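Local coordinates for protein beta-agarase D (Zobellia galactanivorans, PDB 4ASM) that hydrolyses the beta-1,4-galactosidic linkages of agarose at random points along the chain, with retention of the anomeric configuration, through its GH16 catalytic domain, at residues N143-S148 with N174-F179; G239-I244 with G257-T262; Q275-K278 with Q283-N286; S301-F306 with R313-E318. All coordinates share one frame; numbering follows the deposited sequence.

In the fold
All four contacts belong to the GH16 catalytic domain and follow one another along the chain. Interaction 1 joins the entry of strand 147-153 to the turn before helix 177-180, on the other side of the chain's centre from interaction 4, their centres about 29 Å apart. Interactions 2 to 4 form a connected group. Strands 259-264 and 282-288 are sheet neighbours, and T262 of interaction 2 packs on N286 and M285 of interaction 3, while F306 of interaction 4 touches Q275 and L276. That line of contacts runs from strands 240-246 and 259-264 to a long loop whose F315 lies about 6 Å, side chain to side chain, from E160, the probable nucleophile.

Interaction 1 (N143-S148 with N174-F179); sequences NSTLAS and NRNSYF
T145 and N176 make the tight part of this contact. The methyl CG2 of T145 comes 3.6 Å from N176 CB, and the amide nitrogen N176 ND2 passes 3.9 Å from T145 CA without bonding across. N176 CG stands anti to the backbone N (chi1 -165°), which turns the carboxamide toward T145, the two side chains crossing at a slant. Two local turns present these side chains: an ST turn, in which S144 OG accepts from L146 N at 3.2 Å, bends the chain around T145 just before strand 147-153, and a type I turn from N174 to S177 holds R175 and N176 at its two central positions.

The looser side belongs to R175, which is partly exposed. The arginine chain runs extended from CG to NE and crosses T145 at about a right angle, and CG2 of T145 lies over one guanidinium face toward the rim, 4.1 Å from R175 NH2.

The polar ends bond elsewhere: T145 OG1 with R336 O, N176 ND2 with G169 O, and R175 in salt bridges with D173 and E342. A methyl meets a methylene and a guanidinium face, and no hydrogen bond joins the two segments; the contact itself is van der Waals, with the polar groups at its border satisfied by the surrounding chain.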
# COMPACT_ATOMS: atom_id res chain seq x y z
N ASN A 143 -3.22 12.56 -8.95
CA ASN A 143 -4.39 13.41 -8.80
C ASN A 143 -5.61 12.76 -9.47
O ASN A 143 -6.16 13.26 -10.46
CB ASN A 143 -4.13 14.80 -9.39
CG ASN A 143 -5.21 15.77 -9.02
OD1 ASN A 143 -5.87 15.61 -7.99
ND2 ASN A 143 -5.43 16.76 -9.87
N SER A 144 -6.00 11.62 -8.92
CA SER A 144 -7.00 10.71 -9.49
C SER A 144 -7.73 10.03 -8.36
O SER A 144 -7.19 9.89 -7.27
CB SER A 144 -6.29 9.62 -10.30
OG SER A 144 -7.21 8.74 -10.91
N THR A 145 -8.96 9.61 -8.63
CA THR A 145 -9.71 8.84 -7.64
C THR A 145 -9.24 7.38 -7.57
O THR A 145 -9.67 6.64 -6.70
CB THR A 145 -11.21 8.87 -7.94
OG1 THR A 145 -11.42 8.27 -9.22
CG2 THR A 145 -11.70 10.31 -8.00
N LEU A 146 -8.39 6.98 -8.52
CA LEU A 146 -7.73 5.66 -8.47
C LEU A 146 -6.75 5.56 -7.31
O LEU A 146 -6.30 6.57 -6.77
CB LEU A 146 -6.93 5.42 -9.76
CG LEU A 146 -7.77 5.34 -11.02
CD1 LEU A 146 -6.85 5.40 -12.23
CD2 LEU A 146 -8.63 4.09 -11.06
N ALA A 147 -6.42 4.31 -6.96
CA ALA A 147 -5.47 4.05 -5.88
C ALA A 147 -4.03 4.14 -6.38
O ALA A 147 -3.67 3.48 -7.37
CB ALA A 147 -5.72 2.66 -5.29
N SER A 148 -3.24 4.97 -5.69
CA SER A 148 -1.78 5.01 -5.83
C SER A 148 -1.23 4.07 -4.77
O SER A 148 -1.43 4.32 -3.56
CB SER A 148 -1.28 6.43 -5.58
OG SER A 148 -1.76 7.33 -6.57
N ASN A 174 -15.64 16.48 -6.99
CA ASN A 174 -15.43 16.25 -5.55
C ASN A 174 -16.09 15.01 -4.96
O ASN A 174 -16.16 14.89 -3.74
CB ASN A 174 -15.80 17.50 -4.71
CG ASN A 174 -14.70 18.51 -4.70
OD1 ASN A 174 -13.57 18.20 -4.36
ND2 ASN A 174 -15.02 19.73 -5.10
N ARG A 175 -16.48 14.06 -5.80
CA ARG A 175 -17.16 12.85 -5.31
C ARG A 175 -16.28 11.97 -4.40
O ARG A 175 -16.78 11.15 -3.64
CB ARG A 175 -17.70 12.04 -6.48
CG ARG A 175 -16.65 11.36 -7.31
CD ARG A 175 -17.31 10.86 -8.59
NE ARG A 175 -16.32 10.28 -9.49
CZ ARG A 175 -15.43 10.97 -10.19
NH1 ARG A 175 -15.39 12.33 -10.12
NH2 ARG A 175 -14.58 10.32 -10.97
N ASN A 176 -14.96 12.14 -4.52
CA ASN A 176 -13.98 11.42 -3.71
C ASN A 176 -13.28 12.31 -2.67
O ASN A 176 -12.25 11.94 -2.13
CB ASN A 176 -12.93 10.79 -4.64
CG ASN A 176 -12.09 9.73 -3.96
OD1 ASN A 176 -12.62 8.80 -3.37
ND2 ASN A 176 -10.77 9.87 -4.06
N SER A 177 -13.81 13.50 -2.41
CA SER A 177 -13.28 14.42 -1.40
C SER A 177 -13.04 13.82 -0.00
O SER A 177 -12.10 14.21 0.68
CB SER A 177 -14.12 15.70 -1.32
OG SER A 177 -15.40 15.46 -0.75
N TYR A 178 -13.88 12.87 0.43
CA TYR A 178 -13.75 12.30 1.77
C TYR A 178 -12.45 11.51 1.86
O TYR A 178 -11.77 11.55 2.90
CB TYR A 178 -14.93 11.40 2.07
CG TYR A 178 -14.94 10.75 3.43
CD1 TYR A 178 -14.26 9.54 3.67
CD2 TYR A 178 -15.71 11.29 4.47
CE1 TYR A 178 -14.30 8.93 4.94
CE2 TYR A 178 -15.75 10.69 5.73
CZ TYR A 178 -15.05 9.52 5.95
OH TYR A 178 -15.12 8.94 7.20
N PHE A 179 -12.12 10.80 0.78
CA PHE A 179 -10.93 9.92 0.77
C PHE A 179 -9.67 10.63 0.34
O PHE A 179 -8.58 10.24 0.76
CB PHE A 179 -11.18 8.65 -0.06
CG PHE A 179 -12.30 7.84 0.47
CD1 PHE A 179 -12.14 7.08 1.63
CD2 PHE A 179 -13.55 7.89 -0.13
CE1 PHE A 179 -13.22 6.35 2.16
CE2 PHE A 179 -14.62 7.17 0.39
CZ PHE A 179 -14.44 6.40 1.54

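Interaction 2 (G239-I244 with G257-T262); sequences GQMVRI and GTWQYT
W259 reaches from segment 257-262 to the backbone of M241, V242 and R243. At G257, two residues earlier, the chain takes a positive phi of 96°, where a side chain would press on the carbonyl oxygen of the preceding residue. The carbonyl O of G257 bonds to R253 NH1, while NE of the same arginine bonds to M241 O, joining both segments through one guanidinium. After T258, W259 turns its indole with CG anti to its own carbonyl carbon (chi1 -74°), and the six-membered ring enters the contact. Its CH2 lies 3.4 Å from M241 O and its CZ3 3.6 Å from V242 O, both oxygens placed obliquely to the ring, while R243 N stands at the ring edge, 3.9 Å from W259 CH2. M241 crosses the indole at about a right angle, its CG 4.2 Å from W259 CH2. Strand 249-253 runs between the two segments, antiparallel to both, in a sheet of the GH16 jelly-roll sandwich; strands 240-244 and 259-262 are therefore nearly parallel, 17° apart with their axes 8.8 Å from each other. V242 and R243, both facing Y235, form a classic beta bulge, and the indole meets the backbone there and at M241. With an alanine in place of W259, a gap would probably open beside this bulge, and M241 CG would lose its aromatic neighbour. Next, Q260 pairs through its backbone with T252, Y261 packs on Q251, and T262 leans on M285 of strand 282-288.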
# COMPACT_ATOMS: atom_id res chain seq x y z
N GLY A 239 9.29 12.13 6.47
CA GLY A 239 10.29 12.05 7.51
C GLY A 239 9.79 11.98 8.95
O GLY A 239 10.58 11.91 9.88
N GLN A 240 8.47 12.01 9.12
CA GLN A 240 7.86 12.03 10.45
C GLN A 240 7.20 10.68 10.69
O GLN A 240 6.47 10.21 9.84
CB GLN A 240 6.81 13.14 10.51
CG GLN A 240 6.11 13.27 11.86
CD GLN A 240 4.92 14.22 11.79
OE1 GLN A 240 4.02 14.11 10.94
NE2 GLN A 240 4.89 15.16 12.73
N MET A 241 7.46 10.06 11.84
CA MET A 241 6.74 8.85 12.20
C MET A 241 5.27 9.22 12.46
O MET A 241 5.00 10.15 13.22
CB MET A 241 7.33 8.17 13.43
CG MET A 241 6.81 6.76 13.55
SD MET A 241 7.45 5.85 14.95
CE MET A 241 9.19 5.98 14.71
N VAL A 242 4.35 8.51 11.81
CA VAL A 242 2.92 8.86 11.94
C VAL A 242 2.04 7.75 12.51
O VAL A 242 0.91 8.01 12.90
CB VAL A 242 2.32 9.36 10.61
CG1 VAL A 242 2.98 10.67 10.18
CG2 VAL A 242 2.44 8.29 9.50
N ARG A 243 2.54 6.52 12.55
CA ARG A 243 1.73 5.40 13.04
C ARG A 243 2.61 4.22 13.44
O ARG A 243 3.62 3.95 12.80
CB ARG A 243 0.72 4.94 11.99
CG ARG A 243 -0.27 3.89 12.52
CD ARG A 243 -1.50 3.89 11.68
NE ARG A 243 -2.25 2.63 11.70
CZ ARG A 243 -3.44 2.46 12.28
NH1 ARG A 243 -4.03 3.44 12.96
NH2 ARG A 243 -4.08 1.30 12.15
N ILE A 244 2.22 3.51 14.50
CA ILE A 244 2.84 2.25 14.86
C ILE A 244 1.73 1.23 15.09
O ILE A 244 0.73 1.54 15.77
CB ILE A 244 3.68 2.33 16.16
CG1 ILE A 244 4.70 3.47 16.09
CG2 ILE A 244 4.42 1.00 16.41
CD1 ILE A 244 5.48 3.65 17.36
N GLY A 257 -1.12 16.48 14.75
CA GLY A 257 0.23 15.95 14.98
C GLY A 257 0.40 15.22 16.29
O GLY A 257 1.42 14.57 16.53
N THR A 258 -0.59 15.33 17.16
CA THR A 258 -0.49 14.80 18.49
C THR A 258 -0.74 13.26 18.46
O THR A 258 -1.52 12.76 17.65
CB THR A 258 -1.44 15.66 19.35
OG1 THR A 258 -0.78 16.13 20.54
CG2 THR A 258 -2.72 15.06 19.58
N TRP A 259 -0.05 12.53 19.33
CA TRP A 259 -0.19 11.06 19.36
C TRP A 259 -1.44 10.59 20.07
O TRP A 259 -1.73 11.06 21.18
CB TRP A 259 1.00 10.38 20.03
CG TRP A 259 2.28 10.35 19.22
CD1 TRP A 259 3.41 11.07 19.47
CD2 TRP A 259 2.54 9.58 18.04
NE1 TRP A 259 4.37 10.79 18.53
CE2 TRP A 259 3.87 9.86 17.65
CE3 TRP A 259 1.79 8.66 17.30
CZ2 TRP A 259 4.46 9.27 16.52
CZ3 TRP A 259 2.38 8.07 16.18
CH2 TRP A 259 3.69 8.38 15.80
N GLN A 260 -2.16 9.65 19.46
CA GLN A 260 -3.25 8.95 20.14
C GLN A 260 -2.95 7.45 20.20
O GLN A 260 -2.60 6.84 19.18
CB GLN A 260 -4.59 9.21 19.49
CG GLN A 260 -5.72 8.61 20.30
CD GLN A 260 -7.07 8.94 19.77
OE1 GLN A 260 -7.87 9.59 20.46
NE2 GLN A 260 -7.36 8.49 18.57
N TYR A 261 -3.13 6.86 21.38
CA TYR A 261 -2.82 5.44 21.61
C TYR A 261 -4.13 4.72 21.72
O TYR A 261 -5.00 5.12 22.52
CB TYR A 261 -2.03 5.27 22.92
CG TYR A 261 -0.83 6.17 22.98
CD1 TYR A 261 0.39 5.78 22.41
CD2 TYR A 261 -0.93 7.43 23.57
CE1 TYR A 261 1.49 6.63 22.41
CE2 TYR A 261 0.17 8.29 23.60
CZ TYR A 261 1.36 7.89 23.00
OH TYR A 261 2.44 8.73 23.03
N THR A 262 -4.31 3.70 20.89
CA THR A 262 -5.58 3.00 20.85
C THR A 262 -5.42 1.49 20.75
O THR A 262 -4.35 0.98 20.47
CB THR A 262 -6.46 3.48 19.67
OG1 THR A 262 -5.76 3.23 18.45
CG2 THR A 262 -6.82 4.98 19.79

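Interaction 3 (Q275-K278 with Q283-N286); sequences QLIK and QKMN
L276 and Q283 cross at about a right angle, with the leucine methyls pressed against the glutamine chain. L276 CD2 lies 3.6 Å from Q283 NE2 and CD1 of the same leucine 4.1 Å from Q283 CB. The glutamine meets the methyls along its length because CG is anti to the backbone N (chi1 173°) and the chain continues extended. I277 and K284 are set differently: they lie side by side and point the same way, I277 CG2 4.1 Å from K284 CD. Between the two pairs runs a nearly straight hydrogen bond, K284 N to I277 O, 2.9 Å long with an N-H...O angle of 171°, the donor tilted slightly from the carbonyl plane.

The bond belongs to a tight beta hairpin of strands 278-279 and 282-288. K278 and Q283 form an antiparallel non-hydrogen-bonded pair, with CA atoms 4.4 Å apart and side chains that diverge. Y199 packs on both L276 and Q283, and F306 adds to the cover of the leucine.

Away from the annotated sites, one directional N-H...O bond is thus the hydrogen bond between the segments; the side chains add van der Waals contact, L276 CD2 meeting the Q283 amide without a bond.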
# COMPACT_ATOMS: atom_id res chain seq x y z
N GLN A 275 -15.85 -11.12 13.47
CA GLN A 275 -16.08 -9.83 12.83
C GLN A 275 -15.75 -8.70 13.79
O GLN A 275 -15.84 -8.85 15.00
CB GLN A 275 -17.53 -9.68 12.36
CG GLN A 275 -17.95 -10.62 11.23
CD GLN A 275 -19.43 -10.52 10.89
OE1 GLN A 275 -19.94 -9.46 10.51
NE2 GLN A 275 -20.13 -11.66 10.98
N LEU A 276 -15.40 -7.55 13.23
CA LEU A 276 -15.13 -6.36 14.03
C LEU A 276 -16.41 -5.81 14.64
O LEU A 276 -17.45 -5.79 13.98
CB LEU A 276 -14.54 -5.28 13.12
CG LEU A 276 -13.17 -5.54 12.47
CD1 LEU A 276 -12.86 -4.45 11.44
CD2 LEU A 276 -12.06 -5.64 13.51
N ILE A 277 -16.34 -5.36 15.89
CA ILE A 277 -17.35 -4.44 16.41
C ILE A 277 -16.97 -3.04 15.89
O ILE A 277 -15.81 -2.63 16.00
CB ILE A 277 -17.36 -4.43 17.95
CG1 ILE A 277 -17.78 -5.81 18.51
CG2 ILE A 277 -18.29 -3.32 18.49
CD1 ILE A 277 -19.03 -6.41 17.89
N LYS A 278 -17.94 -2.35 15.31
CA LYS A 278 -17.70 -1.02 14.72
C LYS A 278 -18.41 0.12 15.47
O LYS A 278 -19.40 -0.10 16.19
CB LYS A 278 -18.06 -1.03 13.23
CG LYS A 278 -17.27 -2.07 12.43
CD LYS A 278 -17.44 -1.93 10.92
CE LYS A 278 -16.30 -2.64 10.19
NZ LYS A 278 -16.28 -2.33 8.74
N GLN A 283 -13.70 0.34 12.78
CA GLN A 283 -13.44 -0.53 13.92
C GLN A 283 -13.50 0.27 15.24
O GLN A 283 -12.87 1.33 15.37
CB GLN A 283 -12.06 -1.17 13.79
CG GLN A 283 -11.67 -1.96 15.03
CD GLN A 283 -10.31 -2.60 14.96
OE1 GLN A 283 -9.46 -2.17 14.19
NE2 GLN A 283 -10.10 -3.64 15.76
N LYS A 284 -14.28 -0.23 16.20
CA LYS A 284 -14.38 0.44 17.50
C LYS A 284 -13.08 0.26 18.28
O LYS A 284 -12.59 -0.87 18.46
CB LYS A 284 -15.57 -0.11 18.30
CG LYS A 284 -15.85 0.69 19.57
CD LYS A 284 -17.02 0.10 20.33
CE LYS A 284 -17.24 0.87 21.64
NZ LYS A 284 -18.36 0.23 22.39
N MET A 285 -12.52 1.39 18.72
CA MET A 285 -11.24 1.39 19.43
C MET A 285 -11.39 2.13 20.75
O MET A 285 -12.20 3.07 20.87
CB MET A 285 -10.17 2.11 18.59
CG MET A 285 -10.00 1.55 17.17
SD MET A 285 -9.29 -0.10 17.14
CE MET A 285 -7.55 0.23 17.32
N ASN A 286 -10.62 1.68 21.74
CA ASN A 286 -10.56 2.39 23.01
C ASN A 286 -9.28 3.21 23.11
O ASN A 286 -8.31 2.93 22.43
CB ASN A 286 -10.59 1.38 24.17
CG ASN A 286 -11.94 0.72 24.35
OD1 ASN A 286 -12.98 1.21 23.88
ND2 ASN A 286 -11.94 -0.41 25.06

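Interaction 4 (S301-F306 with R313-E318); sequences SVIDPF and RKFSKE
R313 sends CG anti to its carbonyl carbon, extends as far as NE, and then turns the guanidinium by chi4 of -87°, which brings NH1 to the carbonyl oxygen of D304. The bond R313 NH1 to D304 O is 3.0 Å long with an N-H...O angle of 151°, in the carbonyl plane and close to the guanidinium plane. NH2 of the arginine continues to T270 O. On the way the aliphatic part passes alongside D304, R313 CB lying 3.9 Å from D304 CB. S301 OG, anti to its backbone N, turns back to its own loop and accepts from I303 N and D304 N, each at 2.9 Å: an ST turn and an ST motif together. They shape the first part of the long connection from helix 291-297 to strand 320-326; R313, later in the same connection, packs on it. Two waters stitch the segments further. One joins S301 OG to R313 O, to which it donates at 2.7 Å; the other accepts from R313 N and probably donates to D304 OD2, which also bonds L309 N, while OD1 accepts from Y308 N. A leucine in place of R313 would probably leave D304 O and T270 O without their guanidinium donor and let the two loop segments shift. Farther along, I303 lies obliquely on F315: its CG2 makes a CH-pi contact 4.1 Å from the ring centroid, 21° off the normal, and I303 CD1 touches F315 CE2 at 3.8 Å. F315 also packs on Q159 and I161, which flank the probable nucleophile E160 on strand 159-166. H187 meets the F315 ring edge-to-face and its NE2 bonds to I303 O.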
# COMPACT_ATOMS: atom_id res chain seq x y z
N SER A 301 -5.65 -8.93 18.53
CA SER A 301 -4.57 -8.58 17.62
C SER A 301 -4.97 -7.49 16.64
O SER A 301 -6.11 -7.46 16.16
CB SER A 301 -4.14 -9.83 16.84
OG SER A 301 -3.13 -9.51 15.89
N VAL A 302 -4.03 -6.59 16.35
CA VAL A 302 -4.22 -5.60 15.29
C VAL A 302 -3.53 -6.06 14.01
O VAL A 302 -3.60 -5.39 12.99
CB VAL A 302 -3.72 -4.18 15.71
CG1 VAL A 302 -4.58 -3.62 16.84
CG2 VAL A 302 -2.25 -4.18 16.09
N ILE A 303 -2.86 -7.21 14.07
CA ILE A 303 -2.24 -7.83 12.89
C ILE A 303 -3.21 -8.82 12.24
O ILE A 303 -3.54 -8.70 11.07
CB ILE A 303 -0.90 -8.54 13.23
CG1 ILE A 303 0.12 -7.58 13.88
CG2 ILE A 303 -0.29 -9.23 11.98
CD1 ILE A 303 0.46 -6.33 13.11
N ASP A 304 -3.68 -9.79 13.04
CA ASP A 304 -4.50 -10.91 12.56
C ASP A 304 -5.54 -11.24 13.64
O ASP A 304 -5.40 -12.25 14.35
CB ASP A 304 -3.57 -12.10 12.29
CG ASP A 304 -4.28 -13.29 11.67
OD1 ASP A 304 -5.41 -13.12 11.20
OD2 ASP A 304 -3.65 -14.38 11.67
N PRO A 305 -6.56 -10.37 13.82
CA PRO A 305 -7.51 -10.56 14.93
C PRO A 305 -8.29 -11.85 14.84
O PRO A 305 -8.75 -12.35 15.88
CB PRO A 305 -8.46 -9.35 14.81
CG PRO A 305 -8.29 -8.85 13.39
CD PRO A 305 -6.84 -9.16 13.05
N PHE A 306 -8.46 -12.37 13.62
CA PHE A 306 -9.29 -13.57 13.38
C PHE A 306 -8.50 -14.85 13.06
O PHE A 306 -9.08 -15.84 12.64
CB PHE A 306 -10.34 -13.26 12.31
CG PHE A 306 -11.06 -11.97 12.55
CD1 PHE A 306 -11.70 -11.74 13.77
CD2 PHE A 306 -11.09 -10.97 11.59
CE1 PHE A 306 -12.36 -10.53 14.03
CE2 PHE A 306 -11.75 -9.76 11.84
CZ PHE A 306 -12.41 -9.55 13.05
N ARG A 313 -0.41 -15.09 14.90
CA ARG A 313 -0.94 -13.74 14.55
C ARG A 313 0.21 -12.78 14.28
O ARG A 313 0.32 -11.70 14.87
CB ARG A 313 -1.88 -13.23 15.65
CG ARG A 313 -3.01 -14.19 15.90
CD ARG A 313 -3.72 -13.81 17.18
NE ARG A 313 -4.62 -14.87 17.64
CZ ARG A 313 -5.89 -15.03 17.26
NH1 ARG A 313 -6.46 -14.21 16.38
NH2 ARG A 313 -6.60 -16.02 17.78
N LYS A 314 1.06 -13.19 13.36
CA LYS A 314 2.28 -12.45 13.11
C LYS A 314 2.68 -12.59 11.64
O LYS A 314 2.24 -13.52 10.95
CB LYS A 314 3.40 -12.94 14.04
CG LYS A 314 3.82 -14.40 13.85
CD LYS A 314 4.94 -14.76 14.83
CE LYS A 314 4.39 -15.32 16.13
NZ LYS A 314 5.38 -15.24 17.24
N PHE A 315 3.49 -11.65 11.18
CA PHE A 315 4.11 -11.77 9.88
C PHE A 315 5.25 -12.77 10.00
O PHE A 315 5.94 -12.86 11.03
CB PHE A 315 4.61 -10.40 9.43
CG PHE A 315 3.52 -9.37 9.29
CD1 PHE A 315 2.56 -9.47 8.28
CD2 PHE A 315 3.46 -8.29 10.17
CE1 PHE A 315 1.56 -8.52 8.14
CE2 PHE A 315 2.44 -7.31 10.05
CZ PHE A 315 1.48 -7.44 9.02
N SER A 316 5.46 -13.54 8.95
CA SER A 316 6.48 -14.57 9.01
C SER A 316 7.11 -14.85 7.66
O SER A 316 8.01 -15.69 7.57
CB SER A 316 5.88 -15.86 9.58
OG SER A 316 4.82 -16.35 8.77
N LYS A 317 6.65 -14.17 6.61
CA LYS A 317 7.08 -14.51 5.25
C LYS A 317 7.73 -13.33 4.53
O LYS A 317 7.26 -12.18 4.64
CB LYS A 317 5.90 -15.02 4.43
CG LYS A 317 5.39 -16.38 4.94
CD LYS A 317 4.03 -16.76 4.37
CE LYS A 317 3.62 -18.16 4.83
NZ LYS A 317 2.25 -18.52 4.37
N GLU A 318 8.81 -13.61 3.81
CA GLU A 318 9.38 -12.61 2.89
C GLU A 318 8.32 -12.16 1.87
O GLU A 318 7.39 -12.91 1.51
CB GLU A 318 10.65 -13.11 2.17
CG GLU A 318 10.39 -14.22 1.18
CD GLU A 318 11.62 -14.65 0.40
OE1 GLU A 318 12.69 -14.03 0.56
OE2 GLU A 318 11.46 -15.61 -0.40
O HOH W 1 -0.79 -10.32 16.97
O HOH W 2 -2.43 -16.32 13.19